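PDB 5FQ8: outer membrane protein Omp121 from Bacteroides thetaiotaomicron, which probably imports nutrients across the outer membrane as a TonB-dependent transporter, working together with surface lipoproteins. Local coordinates for residues 344-349 and 357-362; 368-373 and 422-427; 225-230 and 428-433. All coordinates share one frame; numbering follows the deposited sequence.

Contact 1 of 3, residues 344-349 and 357-362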
loop_
_atom_site.group_PDB
_atom_site.type_symbol
_atom_site.label_atom_id
_atom_site.label_comp_id
_atom_site.label_asym_id
_atom_site.label_seq_id
_atom_site.Cartn_x
_atom_site.Cartn_y
_atom_site.Cartn_z
ATOM N N ILE B 344 36.367 3.202 8.919
ATOM C CA ILE B 344 35.848 3.366 10.269
ATOM C C ILE B 344 35.908 4.811 10.705
ATOM O O ILE B 344 35.352 5.167 11.748
ATOM C CB ILE B 344 36.597 2.491 11.283
ATOM C CG1 ILE B 344 38.056 2.916 11.355
ATOM C CG2 ILE B 344 36.427 1.041 10.957
ATOM C CD1 ILE B 344 38.861 2.053 12.227
ATOM N N GLY B 345 36.587 5.652 9.950
ATOM C CA GLY B 345 36.508 7.068 10.231
ATOM C C GLY B 345 35.278 7.757 9.706
ATOM O O GLY B 345 35.174 8.980 9.825
ATOM N N LEU B 346 34.342 7.010 9.133
ATOM C CA LEU B 346 33.129 7.572 8.578
ATOM C C LEU B 346 31.905 7.395 9.459
ATOM O O LEU B 346 30.839 7.864 9.080
ATOM C CB LEU B 346 32.846 6.948 7.214
ATOM C CG LEU B 346 33.905 7.026 6.133
ATOM C CD1 LEU B 346 33.560 5.994 5.112
ATOM C CD2 LEU B 346 33.928 8.401 5.529
ATOM N N GLU B 347 32.020 6.737 10.614
ATOM C CA GLU B 347 30.849 6.360 11.402
ATOM C C GLU B 347 30.318 7.510 12.236
ATOM O O GLU B 347 29.111 7.593 12.477
ATOM C CB GLU B 347 31.208 5.183 12.307
ATOM C CG GLU B 347 30.104 4.660 13.210
ATOM C CD GLU B 347 30.591 3.583 14.163
ATOM O OE1 GLU B 347 31.821 3.406 14.261
ATOM O OE2 GLU B 347 29.754 2.909 14.806
ATOM N N ASP B 348 31.196 8.399 12.684
ATOM C CA ASP B 348 30.816 9.559 13.482
ATOM C C ASP B 348 29.982 10.519 12.646
ATOM O O ASP B 348 30.509 11.194 11.760
ATOM C CB ASP B 348 32.082 10.241 14.004
ATOM C CG ASP B 348 31.791 11.399 14.911
ATOM O OD1 ASP B 348 30.669 11.475 15.434
ATOM O OD2 ASP B 348 32.705 12.230 15.103
ATOM N N GLN B 349 28.682 10.586 12.912
ATOM C CA GLN B 349 27.829 11.503 12.169
ATOM C C GLN B 349 27.904 12.933 12.675
ATOM O O GLN B 349 27.363 13.820 12.027
ATOM C CB GLN B 349 26.387 11.033 12.216
ATOM C CG GLN B 349 26.186 9.672 11.657
ATOM C CD GLN B 349 26.474 9.616 10.188
ATOM O OE1 GLN B 349 25.853 10.313 9.404
ATOM N NE2 GLN B 349 27.427 8.796 9.804
ATOM N N GLY B 357 25.148 14.487 2.866
ATOM C CA GLY B 357 25.363 15.522 1.882
ATOM C C GLY B 357 26.807 15.856 1.631
ATOM O O GLY B 357 27.122 16.437 0.593
ATOM N N TYR B 358 27.699 15.502 2.540
ATOM C CA TYR B 358 29.106 15.800 2.347
ATOM C C TYR B 358 29.972 14.546 2.383
ATOM O O TYR B 358 31.176 14.636 2.618
ATOM C CB TYR B 358 29.559 16.831 3.381
ATOM C CG TYR B 358 28.879 18.168 3.237
ATOM C CD1 TYR B 358 27.583 18.353 3.661
ATOM C CD2 TYR B 358 29.546 19.250 2.685
ATOM C CE1 TYR B 358 26.958 19.572 3.527
ATOM C CE2 TYR B 358 28.936 20.467 2.555
ATOM C CZ TYR B 358 27.638 20.627 2.973
ATOM O OH TYR B 358 27.028 21.859 2.838
ATOM N N TYR B 359 29.386 13.382 2.131
ATOM C CA TYR B 359 30.142 12.141 2.061
ATOM C C TYR B 359 31.195 12.213 0.966
ATOM O O TYR B 359 31.011 12.884 -0.043
ATOM C CB TYR B 359 29.184 11.000 1.796
ATOM C CG TYR B 359 29.780 9.624 1.854
ATOM C CD1 TYR B 359 30.451 9.179 2.979
ATOM C CD2 TYR B 359 29.633 8.751 0.791
ATOM C CE1 TYR B 359 30.983 7.911 3.027
ATOM C CE2 TYR B 359 30.156 7.496 0.829
ATOM C CZ TYR B 359 30.829 7.076 1.947
ATOM O OH TYR B 359 31.347 5.814 1.974
ATOM N N TYR B 360 32.313 11.511 1.163
ATOM C CA TYR B 360 33.473 11.780 0.325
ATOM C C TYR B 360 33.253 11.407 -1.136
ATOM O O TYR B 360 34.000 11.880 -1.996
ATOM C CB TYR B 360 34.711 11.074 0.881
ATOM C CG TYR B 360 34.691 9.576 0.799
ATOM C CD1 TYR B 360 34.164 8.821 1.822
ATOM C CD2 TYR B 360 35.212 8.917 -0.293
ATOM C CE1 TYR B 360 34.139 7.467 1.753
ATOM C CE2 TYR B 360 35.187 7.559 -0.369
ATOM C CZ TYR B 360 34.647 6.842 0.657
ATOM O OH TYR B 360 34.610 5.482 0.605
ATOM N N THR B 361 32.241 10.600 -1.456
ATOM C CA THR B 361 32.049 10.233 -2.842
ATOM C C THR B 361 30.571 10.202 -3.216
ATOM O O THR B 361 29.751 9.682 -2.459
ATOM C CB THR B 361 32.693 8.891 -3.128
ATOM O OG1 THR B 361 32.569 8.607 -4.524
ATOM C CG2 THR B 361 32.040 7.813 -2.307
ATOM N N PRO B 362 30.204 10.755 -4.355
ATOM C CA PRO B 362 28.790 10.860 -4.696
ATOM C C PRO B 362 28.382 9.913 -5.786
ATOM O O PRO B 362 27.389 10.168 -6.464
ATOM C CB PRO B 362 28.687 12.294 -5.179
ATOM C CG PRO B 362 29.969 12.479 -5.929
ATOM C CD PRO B 362 31.010 11.660 -5.189
#

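Contact 2 of 3, residues 368-373 and 422-427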
loop_
_atom_site.group_PDB
_atom_site.type_symbol
_atom_site.label_atom_id
_atom_site.label_comp_id
_atom_site.label_asym_id
_atom_site.label_seq_id
_atom_site.Cartn_x
_atom_site.Cartn_y
_atom_site.Cartn_z
ATOM N N PRO B 368 28.250 3.798 4.579
ATOM C CA PRO B 368 27.711 2.500 4.994
ATOM C C PRO B 368 27.099 2.522 6.363
ATOM O O PRO B 368 26.161 1.766 6.629
ATOM C CB PRO B 368 28.940 1.586 4.962
ATOM C CG PRO B 368 29.945 2.297 4.146
ATOM C CD PRO B 368 29.705 3.743 4.396
ATOM N N TYR B 369 27.604 3.357 7.256
ATOM C CA TYR B 369 27.018 3.409 8.582
ATOM C C TYR B 369 25.678 4.118 8.570
ATOM O O TYR B 369 24.832 3.840 9.422
ATOM C CB TYR B 369 27.972 4.093 9.547
ATOM C CG TYR B 369 29.275 3.358 9.771
ATOM C CD1 TYR B 369 29.367 2.351 10.711
ATOM C CD2 TYR B 369 30.410 3.691 9.058
ATOM C CE1 TYR B 369 30.543 1.698 10.930
ATOM C CE2 TYR B 369 31.591 3.043 9.270
ATOM C CZ TYR B 369 31.657 2.046 10.211
ATOM O OH TYR B 369 32.849 1.398 10.425
ATOM N N TYR B 370 25.462 5.035 7.623
ATOM C CA TYR B 370 24.133 5.604 7.457
ATOM C C TYR B 370 23.150 4.536 7.010
ATOM O O TYR B 370 22.067 4.405 7.579
ATOM C CB TYR B 370 24.156 6.769 6.457
ATOM C CG TYR B 370 22.819 7.472 6.379
ATOM C CD1 TYR B 370 21.793 6.974 5.589
ATOM C CD2 TYR B 370 22.572 8.610 7.129
ATOM C CE1 TYR B 370 20.572 7.586 5.543
ATOM C CE2 TYR B 370 21.344 9.234 7.083
ATOM C CZ TYR B 370 20.354 8.715 6.290
ATOM O OH TYR B 370 19.137 9.326 6.251
ATOM N N ILE B 371 23.512 3.760 5.993
ATOM C CA ILE B 371 22.575 2.784 5.445
ATOM C C ILE B 371 22.159 1.780 6.508
ATOM O O ILE B 371 20.986 1.404 6.597
ATOM C CB ILE B 371 23.181 2.084 4.217
ATOM C CG1 ILE B 371 23.591 3.111 3.172
ATOM C CG2 ILE B 371 22.194 1.130 3.630
ATOM C CD1 ILE B 371 24.281 2.516 1.973
ATOM N N LEU B 372 23.109 1.338 7.339
ATOM C CA LEU B 372 22.808 0.347 8.370
ATOM C C LEU B 372 21.997 0.940 9.511
ATOM O O LEU B 372 21.141 0.262 10.089
ATOM C CB LEU B 372 24.099 -0.254 8.918
ATOM C CG LEU B 372 24.924 -1.200 8.061
ATOM C CD1 LEU B 372 26.302 -1.216 8.611
ATOM C CD2 LEU B 372 24.337 -2.573 8.092
ATOM N N ASN B 373 22.239 2.199 9.834
ATOM C CA ASN B 373 21.542 2.872 10.912
ATOM C C ASN B 373 20.186 3.446 10.519
ATOM O O ASN B 373 19.426 3.818 11.409
ATOM C CB ASN B 373 22.414 3.995 11.451
ATOM C CG ASN B 373 23.275 3.548 12.588
ATOM O OD1 ASN B 373 22.816 2.855 13.485
ATOM N ND2 ASN B 373 24.538 3.937 12.561
ATOM N N ALA B 422 14.497 14.571 0.189
ATOM C CA ALA B 422 14.002 15.650 1.027
ATOM C C ALA B 422 15.035 16.093 2.042
ATOM O O ALA B 422 15.176 17.287 2.318
ATOM C CB ALA B 422 12.735 15.213 1.742
ATOM N N LEU B 423 15.784 15.145 2.592
ATOM C CA LEU B 423 16.668 15.455 3.700
ATOM C C LEU B 423 17.965 16.097 3.252
ATOM O O LEU B 423 18.485 16.983 3.934
ATOM C CB LEU B 423 16.988 14.193 4.470
ATOM C CG LEU B 423 15.868 13.541 5.234
ATOM C CD1 LEU B 423 16.359 12.206 5.704
ATOM C CD2 LEU B 423 15.562 14.427 6.390
ATOM N N TYR B 424 18.526 15.657 2.141
ATOM C CA TYR B 424 19.913 15.979 1.889
ATOM C C TYR B 424 20.187 16.581 0.525
ATOM O O TYR B 424 21.329 16.978 0.279
ATOM C CB TYR B 424 20.792 14.724 2.090
ATOM C CG TYR B 424 20.598 14.050 3.441
ATOM C CD1 TYR B 424 20.927 14.697 4.621
ATOM C CD2 TYR B 424 20.073 12.776 3.534
ATOM C CE1 TYR B 424 20.742 14.088 5.847
ATOM C CE2 TYR B 424 19.879 12.173 4.747
ATOM C CZ TYR B 424 20.214 12.826 5.901
ATOM O OH TYR B 424 20.018 12.197 7.117
ATOM N N TYR B 425 19.189 16.714 -0.349
ATOM C CA TYR B 425 19.488 17.118 -1.719
ATOM C C TYR B 425 19.792 18.604 -1.832
ATOM O O TYR B 425 20.807 18.993 -2.416
ATOM C CB TYR B 425 18.343 16.753 -2.651
ATOM C CG TYR B 425 18.661 17.160 -4.054
ATOM C CD1 TYR B 425 19.608 16.463 -4.793
ATOM C CD2 TYR B 425 18.041 18.258 -4.641
ATOM C CE1 TYR B 425 19.917 16.829 -6.072
ATOM C CE2 TYR B 425 18.341 18.628 -5.924
ATOM C CZ TYR B 425 19.285 17.914 -6.634
ATOM O OH TYR B 425 19.598 18.277 -7.914
ATOM N N GLU B 426 18.916 19.448 -1.310
ATOM C CA GLU B 426 19.072 20.885 -1.487
ATOM C C GLU B 426 20.277 21.407 -0.722
ATOM O O GLU B 426 20.367 21.241 0.493
ATOM C CB GLU B 426 17.821 21.599 -1.016
ATOM C CG GLU B 426 17.936 23.100 -1.027
ATOM C CD GLU B 426 16.882 23.765 -0.189
ATOM O OE1 GLU B 426 15.752 23.246 -0.133
ATOM O OE2 GLU B 426 17.193 24.801 0.429
ATOM N N GLY B 427 21.206 22.029 -1.433
ATOM C CA GLY B 427 22.243 22.799 -0.788
ATOM C C GLY B 427 23.532 22.074 -0.505
ATOM O O GLY B 427 24.470 22.695 -0.004
#

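Contact 3 of 3, residues 225-230 and 428-433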
loop_
_atom_site.group_PDB
_atom_site.type_symbol
_atom_site.label_atom_id
_atom_site.label_comp_id
_atom_site.label_asym_id
_atom_site.label_seq_id
_atom_site.Cartn_x
_atom_site.Cartn_y
_atom_site.Cartn_z
ATOM N N TRP B 225 41.071 15.217 0.010
ATOM C CA TRP B 225 40.094 14.200 -0.328
ATOM C C TRP B 225 38.730 14.651 0.175
ATOM O O TRP B 225 38.620 15.543 1.018
ATOM C CB TRP B 225 40.480 12.833 0.250
ATOM C CG TRP B 225 40.381 12.737 1.718
ATOM C CD1 TRP B 225 41.242 13.234 2.636
ATOM C CD2 TRP B 225 39.358 12.083 2.442
ATOM N NE1 TRP B 225 40.814 12.943 3.893
ATOM C CE2 TRP B 225 39.652 12.228 3.800
ATOM C CE3 TRP B 225 38.207 11.392 2.073
ATOM C CZ2 TRP B 225 38.836 11.711 4.787
ATOM C CZ3 TRP B 225 37.405 10.877 3.055
ATOM C CH2 TRP B 225 37.719 11.038 4.391
ATOM N N GLY B 226 37.696 14.037 -0.373
ATOM C CA GLY B 226 36.356 14.255 0.115
ATOM C C GLY B 226 35.783 15.579 -0.337
ATOM O O GLY B 226 36.402 16.363 -1.051
ATOM N N ASN B 227 34.557 15.824 0.095
ATOM C CA ASN B 227 33.869 17.043 -0.280
ATOM C C ASN B 227 34.394 18.220 0.522
ATOM O O ASN B 227 35.320 18.104 1.327
ATOM C CB ASN B 227 32.373 16.885 -0.085
ATOM C CG ASN B 227 31.693 16.376 -1.314
ATOM O OD1 ASN B 227 31.890 16.898 -2.404
ATOM N ND2 ASN B 227 30.896 15.340 -1.157
ATOM N N VAL B 228 33.803 19.381 0.274
ATOM C CA VAL B 228 34.186 20.613 0.939
ATOM C C VAL B 228 33.007 21.070 1.766
ATOM O O VAL B 228 31.899 21.195 1.245
ATOM C CB VAL B 228 34.604 21.699 -0.066
ATOM C CG1 VAL B 228 35.109 22.906 0.672
ATOM C CG2 VAL B 228 35.665 21.179 -0.991
ATOM N N TYR B 229 33.231 21.296 3.047
ATOM C CA TYR B 229 32.179 21.715 3.957
ATOM C C TYR B 229 32.617 23.002 4.625
ATOM O O TYR B 229 33.669 23.038 5.269
ATOM C CB TYR B 229 31.884 20.638 5.002
ATOM C CG TYR B 229 31.034 21.095 6.167
ATOM C CD1 TYR B 229 31.614 21.643 7.303
ATOM C CD2 TYR B 229 29.653 20.954 6.142
ATOM C CE1 TYR B 229 30.846 22.052 8.366
ATOM C CE2 TYR B 229 28.881 21.356 7.200
ATOM C CZ TYR B 229 29.478 21.905 8.315
ATOM O OH TYR B 229 28.698 22.309 9.377
ATOM N N ASN B 230 31.805 24.042 4.478
ATOM C CA ASN B 230 32.031 25.315 5.144
ATOM C C ASN B 230 33.427 25.835 4.835
ATOM O O ASN B 230 34.157 26.291 5.717
ATOM C CB ASN B 230 31.816 25.187 6.647
ATOM C CG ASN B 230 31.602 26.519 7.314
ATOM O OD1 ASN B 230 32.043 27.554 6.816
ATOM N ND2 ASN B 230 30.912 26.508 8.440
ATOM N N THR B 428 23.614 20.803 -0.809
ATOM C CA THR B 428 24.799 20.021 -0.534
ATOM C C THR B 428 25.461 19.591 -1.830
ATOM O O THR B 428 24.826 19.578 -2.886
ATOM C CB THR B 428 24.434 18.782 0.275
ATOM O OG1 THR B 428 23.565 17.966 -0.512
ATOM C CG2 THR B 428 23.745 19.178 1.542
ATOM N N PRO B 429 26.746 19.241 -1.794
ATOM C CA PRO B 429 27.396 18.800 -3.028
ATOM C C PRO B 429 26.847 17.502 -3.574
ATOM O O PRO B 429 26.929 17.283 -4.782
ATOM C CB PRO B 429 28.861 18.656 -2.609
ATOM C CG PRO B 429 29.013 19.533 -1.455
ATOM C CD PRO B 429 27.726 19.444 -0.720
ATOM N N ASN B 430 26.258 16.659 -2.751
ATOM C CA ASN B 430 26.041 15.290 -3.163
ATOM C C ASN B 430 24.704 14.765 -3.693
ATOM O O ASN B 430 24.698 13.644 -4.150
ATOM C CB ASN B 430 26.394 14.381 -1.993
ATOM C CG ASN B 430 27.881 14.128 -1.871
ATOM O OD1 ASN B 430 28.677 14.503 -2.726
ATOM N ND2 ASN B 430 28.259 13.449 -0.805
ATOM N N GLY B 431 23.585 15.479 -3.701
ATOM C CA GLY B 431 23.452 16.898 -3.494
ATOM C C GLY B 431 22.898 17.577 -4.734
ATOM O O GLY B 431 22.883 17.013 -5.827
ATOM N N GLU B 432 22.414 18.800 -4.545
ATOM C CA GLU B 432 22.126 19.668 -5.674
ATOM C C GLU B 432 23.347 19.828 -6.563
ATOM O O GLU B 432 23.216 19.936 -7.783
ATOM C CB GLU B 432 21.665 21.017 -5.152
ATOM C CG GLU B 432 21.044 21.911 -6.171
ATOM C CD GLU B 432 21.003 23.337 -5.699
ATOM O OE1 GLU B 432 21.164 23.550 -4.485
ATOM O OE2 GLU B 432 20.833 24.238 -6.543
ATOM N N GLY B 433 24.538 19.818 -5.972
ATOM C CA GLY B 433 25.785 19.908 -6.702
ATOM C C GLY B 433 26.032 18.780 -7.673
ATOM O O GLY B 433 26.941 18.900 -8.501
HETATM O O HOH W 1 30.355 16.386 -4.516
#

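Contact 1 of 3, residues 344-349 and 357-362
L346 drives its two methyl groups against a pair of neighbouring tyrosine rings, and this apolar meeting makes up the contact between 344-349 and 357-362. The leucine reaches across at about a right angle to both tyrosines. Its CD1 lies at the edge of each ring, near the ring planes, 3.7 Å from Y360 CE1 and 3.8 Å from Y359 CE1. CD2 adds a second touch, 3.7 Å from Y360 CD1. The two rings leave the backbone differently: CG of Y359 is anti to its backbone N (chi1 -173°), whereas that of Y360 sits between N and the carbonyl carbon (chi1 68°), and Y360 CD1 lies over one face of the Y359 ring, displaced toward its rim. Both segments belong to the irregular loop between helices 330-335 and 368-374, and Y359 also packs on P368 at the start of the latter. Backbone polarity is met nearby, L346 O accepting from N367 ND2. With no hydrogen bond or charge across the contact, the two parts of the loop are joined through buried hydrocarbon and aromatic surface alone.

Contact 2 of 3, residues 368-373 and 422-427
Y370 and Y424 extend from facing sides of the contact and meet at their phenolic ends, closing a gap of 12.5 Å between Y370 CA and Y424 CA. Their hydroxyls are hydrogen-bonded, with 3.1 Å between Y370 OH and Y424 OH. The ring planes stand at 84° and the centroids 5.7 Å apart, an oblique pairing in which Y370 OH lies in the plane of the Y424 ring at its edge. Carbon contacts reinforce the bond, Y370 CZ approaching Y424 CE2 to 3.8 Å. Y370 points across because its CG is anti to the backbone N (chi1 -174°), extending the ring away from helix 368-374. The Y424 ring is backed by its own neighbour: L423 CB sits 3.4 Å above the plane, over the ring centre.

The two helices stand at the ends of an antiparallel hairpin of the transporter's beta barrel: helix 368-374 leads into strand 376-394, and strand 398-417 is followed by helix 420-424. The tyrosine pair thus bridges the two short helices that flank this hairpin. A phenylalanine at Y370 would probably leave the Y424 hydroxyl without its mate across the gap and the two rings less firmly fixed against each other.

Beyond the rings the contact thins quickly, L423 CD1 coming only to 4.0 Å from Y370 OH. Y370 is buried, whereas L423 and Y424 are each partly open to solvent and make up the looser side. There the leucine leans on P500, and P356 touches the side chain of Y424, both prolines coming from loops beyond the two segments.

Contact 3 of 3, residues 225-230 and 428-433
A direct amide-to-amide hydrogen bond joins the two segments, N227 ND2 donating to N430 OD1 over 2.8 Å. The bond is bent, with an N-H...O angle of 145°; the donor sits above the carbonyl plane of N430, 37° out of it, and the two amide planes are 58° apart. A water adds a second connection: it donates to N227 OD1 at 2.7 Å and to N430 OD1 at 3.1 Å, so that N430 OD1 accepts twice.

Van der Waals contact comes from P429, whose CB lies 3.5 Å from N227 OD1, the proline ring running alongside the amide in the reverse sense. Farther along, V228 O is a loose neighbour, 4.3 Å from P429 CG. The contact ties the edge strand 227-229 of a small antiparallel sheet to the loop leading from helix 420-424 to strand 446-469, where a cis peptide links N430 and G431.

A backbone carbonyl of 357-362 takes the N430 nitrogen. Having its oxygen held by N227 and water and its nitrogen by that carbonyl, the buried N430 amide has a defined flip, and the junction rests mainly on directional amide bonds, with P429 packed beside them.

Overall arrangement
The three contacts cluster on one side of the chain's centre, contact 1 lying about 10 Å from contact 2 and 11 Å from contact 3, centre to centre, while contacts 2 and 3 are about 13 Å apart. Contacts 1 and 2 follow in series along the chain, both nested inside the long loop that contact 3 closes. Contact 1 packs on contact 2, E347 CG lying 3.5 Å from Y369 CD1, and joins contact 3 where N430 ND2 bonds to Y359 O (2.9 Å). A backbone hydrogen bond between Y425 O and E432 N (2.7 Å) connects contacts 2 and 3. The Y370 side chain comes within about 9 Å of that of T285 at a calcium site; I344 and W225 meet the BT_2262 lipoprotein.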